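Local coordinates for hydrogenase expression/formation protein (hypb) (Archaeoglobus fulgidus, PDB 2WSM) that probably binds and hydrolyses GTP as a nickel- and zinc-binding HypB maturation factor that helps hydrogenases acquire their metal, at residues G89-C92 against H93-H97; L128-N131 against Y132-V135. All blocks are in the same frame, centred on the assembly; numbering follows the deposited sequence.

Contact 1 of 2, residues G89-C92 against H93-H97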
ATOM      1  N   GLY A  89      -4.041 -13.683  -6.497  1.00 38.63           N
ATOM      2  CA  GLY A  89      -3.944 -13.312  -7.897  1.00 34.70           C
ATOM      3  C   GLY A  89      -2.977 -12.173  -8.171  1.00 37.65           C
ATOM      4  O   GLY A  89      -1.763 -12.294  -7.980  1.00 31.49           O
ATOM      5  N   LYS A  90      -3.525 -11.050  -8.618  1.00 41.48           N
ATOM      6  CA  LYS A  90      -2.702  -9.931  -9.050  1.00 41.99           C
ATOM      7  C   LYS A  90      -2.636  -8.804  -8.021  1.00 38.34           C
ATOM      8  O   LYS A  90      -2.005  -7.776  -8.265  1.00 39.34           O
ATOM      9  CB  LYS A  90      -3.228  -9.387 -10.379  1.00 48.00           C
ATOM     10  CG  LYS A  90      -3.490 -10.454 -11.428  1.00 50.27           C
ATOM     11  CD  LYS A  90      -4.055  -9.832 -12.700  1.00 54.76           C
ATOM     12  CE  LYS A  90      -4.367 -10.880 -13.762  1.00 52.26           C
ATOM     13  NZ  LYS A  90      -5.055 -10.273 -14.939  1.00 49.84           N
ATOM     14  N   GLU A  91      -3.278  -8.999  -6.872  1.00 40.24           N
ATOM     15  CA  GLU A  91      -3.370  -7.944  -5.866  1.00 30.68           C
ATOM     16  C   GLU A  91      -2.188  -7.925  -4.882  1.00 33.01           C
ATOM     17  O   GLU A  91      -1.648  -8.969  -4.510  1.00 29.70           O
ATOM     18  CB  GLU A  91      -4.714  -8.017  -5.131  1.00 33.61           C
ATOM     19  CG  GLU A  91      -5.940  -7.905  -6.056  1.00 28.51           C
ATOM     20  CD  GLU A  91      -7.262  -7.945  -5.303  1.00 36.60           C
ATOM     21  OE1 GLU A  91      -7.440  -7.167  -4.336  1.00 31.74           O
ATOM     22  OE2 GLU A  91      -8.135  -8.758  -5.681  1.00 40.64           O
ATOM     23  N   CYS A  92      -1.781  -6.727  -4.478  1.00 30.26           N
ATOM     24  CA  CYS A  92      -0.682  -6.572  -3.527  1.00 27.11           C
ATOM     25  C   CYS A  92      -1.198  -6.508  -2.093  1.00 21.68           C
ATOM     26  O   CYS A  92      -0.564  -5.910  -1.233  1.00 19.17           O
ATOM     27  CB  CYS A  92       0.105  -5.297  -3.844  1.00 29.45           C
ATOM     28  SG  CYS A  92      -0.924  -3.797  -3.996  1.00 32.24           S
ATOM     29  N   HIS A  93      -2.354  -7.121  -1.845  1.00 23.88           N
ATOM     30  CA  HIS A  93      -3.003  -7.052  -0.535  1.00 21.65           C
ATOM     31  C   HIS A  93      -4.215  -7.977  -0.519  1.00 22.91           C
ATOM     32  O   HIS A  93      -4.783  -8.256  -1.564  1.00 27.38           O
ATOM     33  CB  HIS A  93      -3.506  -5.630  -0.304  1.00 21.60           C
ATOM     34  CG  HIS A  93      -4.596  -5.235  -1.251  1.00 26.26           C
ATOM     35  ND1 HIS A  93      -5.924  -5.523  -1.017  1.00 29.68           N
ATOM     36  CD2 HIS A  93      -4.553  -4.619  -2.455  1.00 25.23           C
ATOM     37  CE1 HIS A  93      -6.653  -5.078  -2.024  1.00 24.17           C
ATOM     38  NE2 HIS A  93      -5.844  -4.529  -2.911  1.00 24.01           N
ATOM     39  N   LEU A  94      -4.633  -8.423   0.660  1.00 19.40           N
ATOM     40  CA  LEU A  94      -5.912  -9.113   0.783  1.00 22.98           C
ATOM     41  C   LEU A  94      -7.051  -8.087   0.768  1.00 29.78           C
ATOM     42  O   LEU A  94      -6.836  -6.898   1.012  1.00 23.30           O
ATOM     43  CB  LEU A  94      -5.987  -9.938   2.070  1.00 20.21           C
ATOM     44  CG  LEU A  94      -4.855 -10.913   2.423  1.00 22.74           C
ATOM     45  CD1 LEU A  94      -5.076 -11.512   3.814  1.00 18.00           C
ATOM     46  CD2 LEU A  94      -4.703 -12.013   1.378  1.00 18.77           C
ATOM     47  N   ASP A  95      -8.258  -8.552   0.461  1.00 25.61           N
ATOM     48  CA  ASP A  95      -9.448  -7.718   0.589  1.00 29.87           C
ATOM     49  C   ASP A  95     -10.576  -8.570   1.138  1.00 26.89           C
ATOM     50  O   ASP A  95     -10.457  -9.792   1.195  1.00 24.39           O
ATOM     51  CB  ASP A  95      -9.836  -7.043  -0.739  1.00 22.80           C
ATOM     52  CG  ASP A  95     -10.064  -8.031  -1.869  1.00 26.86           C
ATOM     53  OD1 ASP A  95     -10.429  -9.200  -1.611  1.00 29.65           O
ATOM     54  OD2 ASP A  95      -9.874  -7.627  -3.036  1.00 27.40           O
ATOM     55  N   ALA A  96     -11.657  -7.923   1.556  1.00 27.90           N
ATOM     56  CA  ALA A  96     -12.769  -8.629   2.178  1.00 27.14           C
ATOM     57  C   ALA A  96     -13.326  -9.743   1.280  1.00 22.20           C
ATOM     58  O   ALA A  96     -13.749 -10.786   1.769  1.00 23.68           O
ATOM     59  CB  ALA A  96     -13.862  -7.648   2.581  1.00 26.76           C
ATOM     60  N   HIS A  97     -13.304  -9.522  -0.029  1.00 22.50           N
ATOM     61  CA  HIS A  97     -13.806 -10.514  -0.974  1.00 28.36           C
ATOM     62  C   HIS A  97     -13.020 -11.818  -0.958  1.00 26.58           C
ATOM     63  O   HIS A  97     -13.599 -12.891  -1.116  1.00 29.26           O
ATOM     64  CB  HIS A  97     -13.848  -9.962  -2.402  1.00 31.08           C
ATOM     65  CG  HIS A  97     -14.649 -10.807  -3.343  1.00 36.89           C
ATOM     66  ND1 HIS A  97     -14.138 -11.931  -3.956  1.00 40.87           N
ATOM     67  CD2 HIS A  97     -15.932 -10.700  -3.764  1.00 41.48           C
ATOM     68  CE1 HIS A  97     -15.069 -12.478  -4.719  1.00 42.76           C
ATOM     69  NE2 HIS A  97     -16.167 -11.748  -4.621  1.00 45.11           N
TER

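Contact 2 of 2, residues L128-N131 against Y132-V135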
ATOM      1  N   LEU A 128     -10.586  -6.060   6.258  1.00 25.98           N
ATOM      2  CA  LEU A 128     -10.957  -7.440   5.973  1.00 26.12           C
ATOM      3  C   LEU A 128     -12.198  -7.845   6.764  1.00 27.00           C
ATOM      4  O   LEU A 128     -12.846  -8.844   6.451  1.00 26.83           O
ATOM      5  CB  LEU A 128      -9.794  -8.385   6.300  1.00 23.89           C
ATOM      6  CG  LEU A 128      -8.465  -8.090   5.595  1.00 23.66           C
ATOM      7  CD1 LEU A 128      -7.438  -9.166   5.904  1.00 22.77           C
ATOM      8  CD2 LEU A 128      -8.672  -7.956   4.089  1.00 22.89           C
ATOM      9  N   GLY A 129     -12.521  -7.058   7.788  1.00 27.38           N
ATOM     10  CA  GLY A 129     -13.603  -7.375   8.697  1.00 26.22           C
ATOM     11  C   GLY A 129     -13.034  -7.906   9.993  1.00 26.21           C
ATOM     12  O   GLY A 129     -13.756  -8.449  10.832  1.00 28.30           O
ATOM     13  N   GLU A 130     -11.726  -7.733  10.154  1.00 26.10           N
ATOM     14  CA  GLU A 130     -10.992  -8.269  11.296  1.00 22.82           C
ATOM     15  C   GLU A 130     -11.235  -7.529  12.620  1.00 22.43           C
ATOM     16  O   GLU A 130     -11.635  -6.369  12.639  1.00 22.57           O
ATOM     17  CB  GLU A 130      -9.492  -8.287  10.984  1.00 23.82           C
ATOM     18  CG  GLU A 130      -8.838  -6.925  10.957  1.00 22.26           C
ATOM     19  CD  GLU A 130      -8.911  -6.242   9.599  1.00 23.76           C
ATOM     20  OE1 GLU A 130      -8.034  -5.408   9.312  1.00 22.21           O
ATOM     21  OE2 GLU A 130      -9.837  -6.521   8.816  1.00 25.97           O
ATOM     22  N   ASN A 131     -10.984  -8.228  13.719  1.00 20.94           N
ATOM     23  CA  ASN A 131     -11.030  -7.656  15.064  1.00 25.04           C
ATOM     24  C   ASN A 131      -9.781  -6.828  15.422  1.00 26.94           C
ATOM     25  O   ASN A 131      -9.883  -5.781  16.059  1.00 27.01           O
ATOM     26  CB  ASN A 131     -11.206  -8.769  16.111  1.00 22.16           C
ATOM     27  CG  ASN A 131     -12.438  -9.624  15.865  1.00 26.46           C
ATOM     28  OD1 ASN A 131     -12.568 -10.276  14.823  1.00 26.39           O
ATOM     29  ND2 ASN A 131     -13.347  -9.638  16.835  1.00 26.95           N
ATOM     30  N   TYR A 132      -8.606  -7.312  15.031  1.00 23.19           N
ATOM     31  CA  TYR A 132      -7.350  -6.644  15.359  1.00 21.84           C
ATOM     32  C   TYR A 132      -6.338  -6.669  14.221  1.00 19.47           C
ATOM     33  O   TYR A 132      -6.309  -7.590  13.413  1.00 22.10           O
ATOM     34  CB  TYR A 132      -6.720  -7.260  16.615  1.00 23.17           C
ATOM     35  CG  TYR A 132      -7.630  -7.181  17.808  1.00 29.25           C
ATOM     36  CD1 TYR A 132      -8.546  -8.194  18.071  1.00 28.93           C
ATOM     37  CD2 TYR A 132      -7.594  -6.084  18.660  1.00 27.40           C
ATOM     38  CE1 TYR A 132      -9.398  -8.121  19.153  1.00 31.00           C
ATOM     39  CE2 TYR A 132      -8.443  -5.997  19.749  1.00 29.76           C
ATOM     40  CZ  TYR A 132      -9.345  -7.021  19.987  1.00 31.86           C
ATOM     41  OH  TYR A 132     -10.191  -6.952  21.067  1.00 33.90           O
ATOM     42  N   ARG A 133      -5.500  -5.646  14.182  1.00 24.56           N
ATOM     43  CA  ARG A 133      -4.454  -5.542  13.184  1.00 25.22           C
ATOM     44  C   ARG A 133      -3.095  -5.647  13.864  1.00 22.97           C
ATOM     45  O   ARG A 133      -2.809  -4.938  14.828  1.00 23.59           O
ATOM     46  CB  ARG A 133      -4.562  -4.204  12.452  1.00 21.85           C
ATOM     47  CG  ARG A 133      -5.636  -4.154  11.370  1.00 31.59           C
ATOM     48  CD  ARG A 133      -6.556  -2.941  11.536  1.00 32.48           C
ATOM     49  NE  ARG A 133      -7.699  -3.302  12.377  1.00 40.12           N
ATOM     50  CZ  ARG A 133      -8.943  -3.465  11.933  1.00 32.96           C
ATOM     51  NH1 ARG A 133      -9.232  -3.266  10.651  1.00 35.45           N
ATOM     52  NH2 ARG A 133      -9.905  -3.808  12.777  1.00 34.73           N
ATOM     53  N   VAL A 134      -2.263  -6.545  13.362  1.00 19.59           N
ATOM     54  CA  VAL A 134      -0.891  -6.624  13.819  1.00 20.84           C
ATOM     55  C   VAL A 134       0.031  -6.304  12.646  1.00 20.31           C
ATOM     56  O   VAL A 134      -0.204  -6.735  11.510  1.00 21.48           O
ATOM     57  CB  VAL A 134      -0.570  -8.006  14.431  1.00 19.89           C
ATOM     58  CG1 VAL A 134       0.894  -8.086  14.848  1.00 19.86           C
ATOM     59  CG2 VAL A 134      -1.472  -8.266  15.635  1.00 18.30           C
ATOM     60  N   VAL A 135       1.056  -5.517  12.919  1.00 18.03           N
ATOM     61  CA  VAL A 135       2.044  -5.197  11.912  1.00 19.14           C
ATOM     62  C   VAL A 135       3.398  -5.644  12.425  1.00 20.82           C
ATOM     63  O   VAL A 135       3.851  -5.189  13.470  1.00 23.07           O
ATOM     64  CB  VAL A 135       2.081  -3.688  11.566  1.00 17.53           C
ATOM     65  CG1 VAL A 135       3.090  -3.437  10.455  1.00 18.17           C
ATOM     66  CG2 VAL A 135       0.716  -3.200  11.147  1.00 17.50           C
TER

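Contact 1 of 2, residues G89-C92 against H93-H97
Glu-91 reaches past His-93 to Asp-95 in the loop that joins strand 82-85 to helix 96-100 of this P-loop NTPase fold. Asp-95 is the N-cap residue of that helix. The loop also lies against the second subunit, where Cys-92 packs on His-93 of the other chain and His-93 packs on its Cys-92.

The acid pair comes first. The chain of Glu-91 runs extended beyond CG, and its carboxylate meets that of Asp-95, with Glu-91 OE1 and Asp-95 OD2 2.8 Å apart. The two side chains cross at about a right angle. The other oxygen of Asp-95, OD1, accepts the bond from Met-98 N that caps the helix.

The imidazole contacts are next. Glu-91 CB lies over one ring face of His-93, 4.2 Å above the plane and shifted toward the rim. Glu-91 OE1 comes obliquely to His-93 CE1 at 3.2 Å, with the carboxylate turned 69° from the ring. Elsewhere the ring stacks with Phe-126.

Sulfur supplies a further contact. Cys-92 SG stands at the ring edge, 4.0 Å from His-93 CD2, and is joined in a disulfide to Cys-122.

One hydrogen bond fixes the ring's turn. With CG of His-93 set between its own N and carbonyl carbon (chi1 66°), ND1 faces the next carbonyl down the chain. His-93 ND1 donates to Leu-94 O over 2.6 Å at 174°. An alanine here is likely to leave Leu-94 O without this donor and Phe-126 without its stacking partner. In this bond Leu-94 O lies in the plane of the His-93 ring, while ND1 sits above the carbonyl plane.

Contact 2 of 2, residues L128-N131 against Y132-V135
The loop entering strand 132-138, a central strand of the parallel sheet, is closed by a salt bridge between Glu-130 and Arg-133. Glu-130 OE1 lies 2.8 Å from Arg-133 NH1. The acid does not meet the guanidinium end-on. Glu-130 CG sits over the centre of the group, 3.5 Å above its plane, and the carboxylate stacks with it, the planes 28° apart. Bends at chi2 and chi3 of Arg-133 fold its chain back to this place.

Several donors hold the carboxylate. OE1 also takes a hydrogen bond from Asn-34 ND2 on the neighbouring strand 31-37. Asp-127 lies close to OE2, and its charge is probably offset in part by Arg-133, with which it makes a weak, long ion pair.

Asn-131 and Tyr-132 meet at the strand's start. Asn-131 O lies over one face of the Tyr-132 ring, 3.2 Å from Tyr-132 CG, and Asn-131 CB is 3.4 Å from Tyr-132 CD1. The amide turns elsewhere: its OD1 accepts a bond from Ala-32 N. On the loop side, Leu-128 N donates to the syn lone pair of Glu-130 OE2 over 2.7 Å, bent to 132°.

Contact 1 precedes contact 2 along the chain, and their centres lie about 15 Å apart. They touch through Leu-128, whose CD2 is 3.6 Å from Asp-95 C and 3.7 Å from Leu-94 C. Helix 12-28 also joins them: Asn-21 ND2 bonds to Ala-96 O and to Leu-128 O. Their surroundings differ. Residues 89-97 reach the second subunit, whereas no other chain of the assembly touches 128-135. Strand 132-138 pairs with strand 31-37, whose end leads into the probable P-loop holding Gly-42, Lys-43 and Thr-44. Contact 2 thus lies beside the strand that leads to the presumed nucleotide site, and contact 1 at the dimer face.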